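Local coordinates for protein MS5a (Brassica napus, PDB 6L77) that is of unknown molecular function but is linked to meiosis, carries cystatin-like folds and appears to enhance papain rather than inhibit it, at residues A[36-41]-A[52-57]; A[164-169]-A[186-191]. All blocks are in the same frame, centred on the assembly; numbering follows the deposited sequence.

Contact 1 of 2, residues A[36-41]-A[52-57]; sequences HKIEKY and YNITLI
Ile-57 is flanked by three side chains of strand 36-41. His-36 and Lys-37 run alongside it in the same direction, the imidazole CD2 reaching CG2 of Ile-57 and the CG of Lys-37 lying 3.9 Å from Ile-57 CG1. Glu-39 instead comes across it: its CG, anti to the carbonyl carbon (chi1 -74°), lies 3.6 Å from Ile-57 CG1, and the bend at chi2 (-88°) turns the carboxylate back toward Lys-37, whose NZ forms a salt bridge with Glu-39 OE1. Further along, the aliphatic part of Lys-40 crosses Thr-55, CG against CB, while Thr-55 OG1 is hydrogen-bonded to Lys-91. The other face is largely apolar, and its Ile-38, Ile-54 and Tyr-52 touch helix 12-29. There Ile-38 sets its CG2 4.0 Å from CG2 of Ile-54 and its CD1 against CB of Leu-56, and Tyr-41 stands beside Tyr-52, its CD2 meeting the edge of that ring. Two carbonyls each take a pair of amides: Ile-57 O accepts from His-36 N (2.8 Å) and Lys-37 N (3.3 Å), Thr-55 O from Glu-39 N and Lys-40 N. These paired bonds define two successive classic beta bulges in an antiparallel hairpin, at the margin of a helix-backed sheet consistent with a cystatin-like fold.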
loop_
_atom_site.group_PDB
_atom_site.type_symbol
_atom_site.label_atom_id
_atom_site.label_comp_id
_atom_site.label_asym_id
_atom_site.label_seq_id
_atom_site.Cartn_x
_atom_site.Cartn_y
_atom_site.Cartn_z
ATOM N N HIS A 36 5.529 -15.760 -4.721
ATOM C CA HIS A 36 6.187 -17.012 -4.387
ATOM C C HIS A 36 7.622 -16.783 -3.927
ATOM O O HIS A 36 8.011 -17.251 -2.856
ATOM C CB HIS A 36 6.149 -17.963 -5.591
ATOM C CG HIS A 36 6.929 -19.227 -5.391
ATOM N ND1 HIS A 36 6.567 -20.191 -4.474
ATOM C CD2 HIS A 36 8.043 -19.689 -6.003
ATOM C CE1 HIS A 36 7.431 -21.191 -4.525
ATOM N NE2 HIS A 36 8.342 -20.907 -5.439
ATOM N N LYS A 37 8.423 -16.070 -4.717
ATOM C CA LYS A 37 9.774 -15.732 -4.289
ATOM C C LYS A 37 10.270 -14.556 -5.114
ATOM O O LYS A 37 9.747 -14.265 -6.190
ATOM C CB LYS A 37 10.735 -16.915 -4.445
ATOM C CG LYS A 37 11.026 -17.266 -5.889
ATOM C CD LYS A 37 11.906 -18.512 -6.018
ATOM C CE LYS A 37 13.276 -18.310 -5.406
ATOM N NZ LYS A 37 14.136 -17.427 -6.242
ATOM N N ILE A 38 11.298 -13.893 -4.593
ATOM C CA ILE A 38 12.049 -12.893 -5.354
ATOM C C ILE A 38 13.239 -13.595 -6.001
ATOM O O ILE A 38 14.013 -14.260 -5.311
ATOM C CB ILE A 38 12.535 -11.754 -4.440
ATOM C CG1 ILE A 38 11.400 -11.181 -3.579
ATOM C CG2 ILE A 38 13.284 -10.684 -5.273
ATOM C CD1 ILE A 38 10.360 -10.447 -4.342
ATOM N N GLU A 39 13.397 -13.441 -7.319
ATOM C CA GLU A 39 14.547 -14.008 -8.018
ATOM C C GLU A 39 15.742 -13.066 -8.008
ATOM O O GLU A 39 16.882 -13.494 -7.803
ATOM C CB GLU A 39 14.193 -14.324 -9.478
ATOM C CG GLU A 39 13.323 -15.536 -9.680
ATOM C CD GLU A 39 14.117 -16.823 -9.818
ATOM O OE1 GLU A 39 15.334 -16.812 -9.535
ATOM O OE2 GLU A 39 13.522 -17.848 -10.214
ATOM N N LYS A 40 15.509 -11.790 -8.273
ATOM C CA LYS A 40 16.613 -10.845 -8.317
ATOM C C LYS A 40 16.022 -9.453 -8.314
ATOM O O LYS A 40 14.844 -9.266 -8.623
ATOM C CB LYS A 40 17.493 -11.036 -9.550
ATOM C CG LYS A 40 16.778 -10.867 -10.870
ATOM C CD LYS A 40 17.797 -10.506 -11.957
ATOM C CE LYS A 40 17.168 -10.500 -13.338
ATOM N NZ LYS A 40 18.078 -9.903 -14.355
ATOM N N TYR A 41 16.846 -8.480 -7.935
ATOM C CA TYR A 41 16.424 -7.100 -8.075
ATOM C C TYR A 41 17.645 -6.253 -8.377
ATOM O O TYR A 41 18.783 -6.646 -8.088
ATOM C CB TYR A 41 15.677 -6.588 -6.831
ATOM C CG TYR A 41 16.503 -6.570 -5.552
ATOM C CD1 TYR A 41 16.617 -7.696 -4.769
ATOM C CD2 TYR A 41 17.151 -5.412 -5.132
ATOM C CE1 TYR A 41 17.335 -7.682 -3.601
ATOM C CE2 TYR A 41 17.880 -5.392 -3.967
ATOM C CZ TYR A 41 17.963 -6.541 -3.208
ATOM O OH TYR A 41 18.691 -6.559 -2.050
ATOM N N TYR A 52 13.892 0.501 -7.856
ATOM C CA TYR A 52 13.975 -0.944 -7.728
ATOM C C TYR A 52 13.363 -1.555 -8.975
ATOM O O TYR A 52 12.252 -1.190 -9.359
ATOM C CB TYR A 52 13.222 -1.453 -6.491
ATOM C CG TYR A 52 13.932 -1.196 -5.184
ATOM C CD1 TYR A 52 13.768 0.007 -4.508
ATOM C CD2 TYR A 52 14.781 -2.152 -4.633
ATOM C CE1 TYR A 52 14.425 0.246 -3.311
ATOM C CE2 TYR A 52 15.441 -1.925 -3.438
ATOM C CZ TYR A 52 15.258 -0.728 -2.782
ATOM O OH TYR A 52 15.917 -0.512 -1.601
ATOM N N ASN A 53 14.099 -2.439 -9.623
ATOM C CA ASN A 53 13.584 -3.254 -10.720
ATOM C C ASN A 53 13.649 -4.680 -10.210
ATOM O O ASN A 53 14.740 -5.241 -10.078
ATOM C CB ASN A 53 14.406 -3.053 -11.993
ATOM C CG ASN A 53 14.057 -4.049 -13.107
ATOM O OD1 ASN A 53 13.013 -4.704 -13.090
ATOM N ND2 ASN A 53 14.950 -4.168 -14.081
ATOM N N ILE A 54 12.487 -5.247 -9.889
ATOM C CA ILE A 54 12.390 -6.504 -9.161
ATOM C C ILE A 54 11.832 -7.559 -10.104
ATOM O O ILE A 54 10.802 -7.339 -10.756
ATOM C CB ILE A 54 11.487 -6.366 -7.923
ATOM C CG1 ILE A 54 12.006 -5.270 -7.007
ATOM C CG2 ILE A 54 11.359 -7.710 -7.183
ATOM C CD1 ILE A 54 10.944 -4.811 -5.977
ATOM N N THR A 55 12.506 -8.699 -10.168
ATOM C CA THR A 55 12.018 -9.863 -10.890
ATOM C C THR A 55 11.551 -10.877 -9.856
ATOM O O THR A 55 12.339 -11.323 -9.015
ATOM C CB THR A 55 13.115 -10.449 -11.779
ATOM O OG1 THR A 55 13.586 -9.437 -12.681
ATOM C CG2 THR A 55 12.582 -11.655 -12.566
ATOM N N LEU A 56 10.272 -11.224 -9.897
ATOM C CA LEU A 56 9.709 -12.109 -8.890
ATOM C C LEU A 56 8.940 -13.227 -9.575
ATOM O O LEU A 56 8.583 -13.130 -10.751
ATOM C CB LEU A 56 8.786 -11.351 -7.930
ATOM C CG LEU A 56 7.650 -10.600 -8.632
ATOM C CD1 LEU A 56 6.317 -11.016 -8.057
ATOM C CD2 LEU A 56 7.816 -9.077 -8.568
ATOM N N ILE A 57 8.700 -14.296 -8.817
ATOM C CA ILE A 57 7.867 -15.406 -9.254
ATOM C C ILE A 57 6.554 -15.294 -8.501
ATOM O O ILE A 57 6.554 -15.203 -7.268
ATOM C CB ILE A 57 8.531 -16.768 -8.984
ATOM C CG1 ILE A 57 9.952 -16.794 -9.558
ATOM C CG2 ILE A 57 7.669 -17.883 -9.549
ATOM C CD1 ILE A 57 10.018 -16.445 -11.020
#

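Contact 2 of 2, residues A[164-169]-A[186-191]; sequences LDVVVE and VLVYIR
Leu-164 and Asp-165 both direct their backbone N-H groups to Arg-191 O, at 2.8 Å from Leu-164 N and 3.2 Å from Asp-165 N, which makes a classic beta bulge. Past it the ladder is regular: Val-167 and Tyr-189 bond reciprocally, as do Glu-169 and Leu-187, and CA-H...O contacts from Val-166 to Tyr-189 O and from Val-168 to Leu-187 O fill the steps between. Apolar packing holds the face of Val-166, Val-168, Val-188 and Ile-190. With CG1 anti to the backbone N (chi1 179°), Val-168 brings that methyl 3.8 Å from Val-186 CB, while its CG2 meets Val-188 CG1. Helix 138-150 covers this valine-rich face, the helix-on-antiparallel-sheet arrangement of a cystatin-like fold. On the reverse face, Tyr-189 turns its ring edge to the strand, CD1 3.4 Å from Val-167 O in the ring plane and 4.2 Å from Val-167 CG1; its side chain also touches Pro-109. Replacing Tyr-189 by alanine is likely to leave Val-167 CG1 without its aromatic neighbour and open a gap beside Pro-109. Charged groups close both ends: Glu-169 forms a salt bridge with Arg-123, and the guanidinium of Arg-191, paired with Asp-193, carries Leu-164 CD1 over one face, 3.6 Å from NH2.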
loop_
_atom_site.group_PDB
_atom_site.type_symbol
_atom_site.label_atom_id
_atom_site.label_comp_id
_atom_site.label_asym_id
_atom_site.label_seq_id
_atom_site.Cartn_x
_atom_site.Cartn_y
_atom_site.Cartn_z
ATOM N N LEU A 164 -7.764 -1.975 13.898
ATOM C CA LEU A 164 -8.914 -1.659 14.737
ATOM C C LEU A 164 -9.991 -0.866 14.021
ATOM O O LEU A 164 -11.173 -1.040 14.332
ATOM C CB LEU A 164 -8.481 -0.870 15.977
ATOM C CG LEU A 164 -7.470 -1.555 16.895
ATOM C CD1 LEU A 164 -7.117 -0.636 18.046
ATOM C CD2 LEU A 164 -8.032 -2.864 17.408
ATOM N N ASP A 165 -9.618 -0.009 13.070
ATOM C CA ASP A 165 -10.580 0.862 12.411
ATOM C C ASP A 165 -9.961 1.352 11.112
ATOM O O ASP A 165 -8.746 1.573 11.045
ATOM C CB ASP A 165 -10.960 2.045 13.313
ATOM C CG ASP A 165 -12.186 2.788 12.824
ATOM O OD1 ASP A 165 -12.867 2.283 11.898
ATOM O OD2 ASP A 165 -12.468 3.879 13.373
ATOM N N VAL A 166 -10.788 1.487 10.077
ATOM C CA VAL A 166 -10.326 1.937 8.766
ATOM C C VAL A 166 -11.379 2.878 8.201
ATOM O O VAL A 166 -12.571 2.564 8.232
ATOM C CB VAL A 166 -10.078 0.769 7.787
ATOM C CG1 VAL A 166 -9.674 1.293 6.411
ATOM C CG2 VAL A 166 -9.007 -0.169 8.312
ATOM N N VAL A 167 -10.946 4.029 7.700
ATOM C CA VAL A 167 -11.821 4.957 6.994
ATOM C C VAL A 167 -11.159 5.265 5.659
ATOM O O VAL A 167 -9.953 5.508 5.613
ATOM C CB VAL A 167 -12.055 6.249 7.804
ATOM C CG1 VAL A 167 -12.754 7.315 6.960
ATOM C CG2 VAL A 167 -12.854 5.940 9.072
ATOM N N VAL A 168 -11.932 5.237 4.575
ATOM C CA VAL A 168 -11.421 5.575 3.250
ATOM C C VAL A 168 -12.194 6.774 2.721
ATOM O O VAL A 168 -13.422 6.829 2.843
ATOM C CB VAL A 168 -11.536 4.393 2.267
ATOM C CG1 VAL A 168 -11.019 4.809 0.894
ATOM C CG2 VAL A 168 -10.747 3.184 2.785
ATOM N N GLU A 169 -11.478 7.727 2.127
ATOM C CA GLU A 169 -12.092 8.896 1.518
ATOM C C GLU A 169 -11.810 8.887 0.023
ATOM O O GLU A 169 -10.667 8.660 -0.406
ATOM C CB GLU A 169 -11.602 10.206 2.156
ATOM C CG GLU A 169 -12.221 11.444 1.496
ATOM C CD GLU A 169 -12.074 12.734 2.301
ATOM O OE1 GLU A 169 -11.382 12.728 3.340
ATOM O OE2 GLU A 169 -12.666 13.758 1.888
ATOM N N VAL A 186 -7.703 7.025 -3.615
ATOM C CA VAL A 186 -8.275 6.887 -2.278
ATOM C C VAL A 186 -7.342 7.524 -1.259
ATOM O O VAL A 186 -6.128 7.620 -1.467
ATOM C CB VAL A 186 -8.542 5.414 -1.873
ATOM C CG1 VAL A 186 -9.681 4.785 -2.700
ATOM C CG2 VAL A 186 -7.270 4.585 -1.988
ATOM N N LEU A 187 -7.928 7.950 -0.143
ATOM C CA LEU A 187 -7.198 8.392 1.037
ATOM C C LEU A 187 -7.590 7.449 2.170
ATOM O O LEU A 187 -8.775 7.340 2.502
ATOM C CB LEU A 187 -7.544 9.850 1.357
ATOM C CG LEU A 187 -6.792 10.627 2.427
ATOM C CD1 LEU A 187 -5.336 10.736 2.073
ATOM C CD2 LEU A 187 -7.388 12.016 2.574
ATOM N N VAL A 188 -6.610 6.741 2.739
ATOM C CA VAL A 188 -6.878 5.651 3.675
ATOM C C VAL A 188 -6.361 6.030 5.056
ATOM O O VAL A 188 -5.194 6.407 5.204
ATOM C CB VAL A 188 -6.235 4.334 3.205
ATOM C CG1 VAL A 188 -6.745 3.188 4.058
ATOM C CG2 VAL A 188 -6.530 4.088 1.731
ATOM N N TYR A 189 -7.221 5.903 6.068
ATOM C CA TYR A 189 -6.858 6.113 7.467
ATOM C C TYR A 189 -6.945 4.769 8.173
ATOM O O TYR A 189 -8.008 4.139 8.171
ATOM C CB TYR A 189 -7.800 7.108 8.148
ATOM C CG TYR A 189 -7.930 8.449 7.459
ATOM C CD1 TYR A 189 -8.845 8.638 6.426
ATOM C CD2 TYR A 189 -7.162 9.539 7.862
ATOM C CE1 TYR A 189 -8.986 9.874 5.813
ATOM C CE2 TYR A 189 -7.290 10.773 7.248
ATOM C CZ TYR A 189 -8.208 10.934 6.228
ATOM O OH TYR A 189 -8.342 12.162 5.628
ATOM N N ILE A 190 -5.849 4.338 8.786
ATOM C CA ILE A 190 -5.785 3.021 9.406
ATOM C C ILE A 190 -5.389 3.189 10.859
ATOM O O ILE A 190 -4.298 3.687 11.156
ATOM C CB ILE A 190 -4.799 2.092 8.684
ATOM C CG1 ILE A 190 -5.138 2.049 7.192
ATOM C CG2 ILE A 190 -4.848 0.692 9.332
ATOM C CD1 ILE A 190 -4.161 1.245 6.335
ATOM N N ARG A 191 -6.266 2.762 11.759
ATOM C CA ARG A 191 -5.991 2.734 13.186
ATOM C C ARG A 191 -5.624 1.301 13.557
ATOM O O ARG A 191 -6.427 0.385 13.347
ATOM C CB ARG A 191 -7.212 3.224 13.968
ATOM C CG ARG A 191 -7.144 3.013 15.475
ATOM C CD ARG A 191 -6.228 4.004 16.184
ATOM N NE ARG A 191 -6.257 3.735 17.618
ATOM C CZ ARG A 191 -5.543 2.786 18.217
ATOM N NH1 ARG A 191 -5.662 2.595 19.521
ATOM N NH2 ARG A 191 -4.708 2.029 17.517
#

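How the contacts relate
Both contacts pair antiparallel neighbours of one long sheet, but they share no strand and lie on opposite sides of the chain's centre, about 30 Å apart between centres. Contact 1 joins an outermost strand to the next one in, within a hairpin, and its segment 36-41 carries exposed polar side chains. Contact 2 lies deeper: 161-170 is flanked by 124-127 and 186-195 by 201-212, most touching residues are buried, and the chain between its segments includes a helix. The chemistry follows this placement. Lysines and a glutamate of 36-41 lie against Ile-57 and Thr-55, whereas in contact 2 valines and a tyrosine prevail, with charges confined to the ends. Each has one largely apolar face against a different helix.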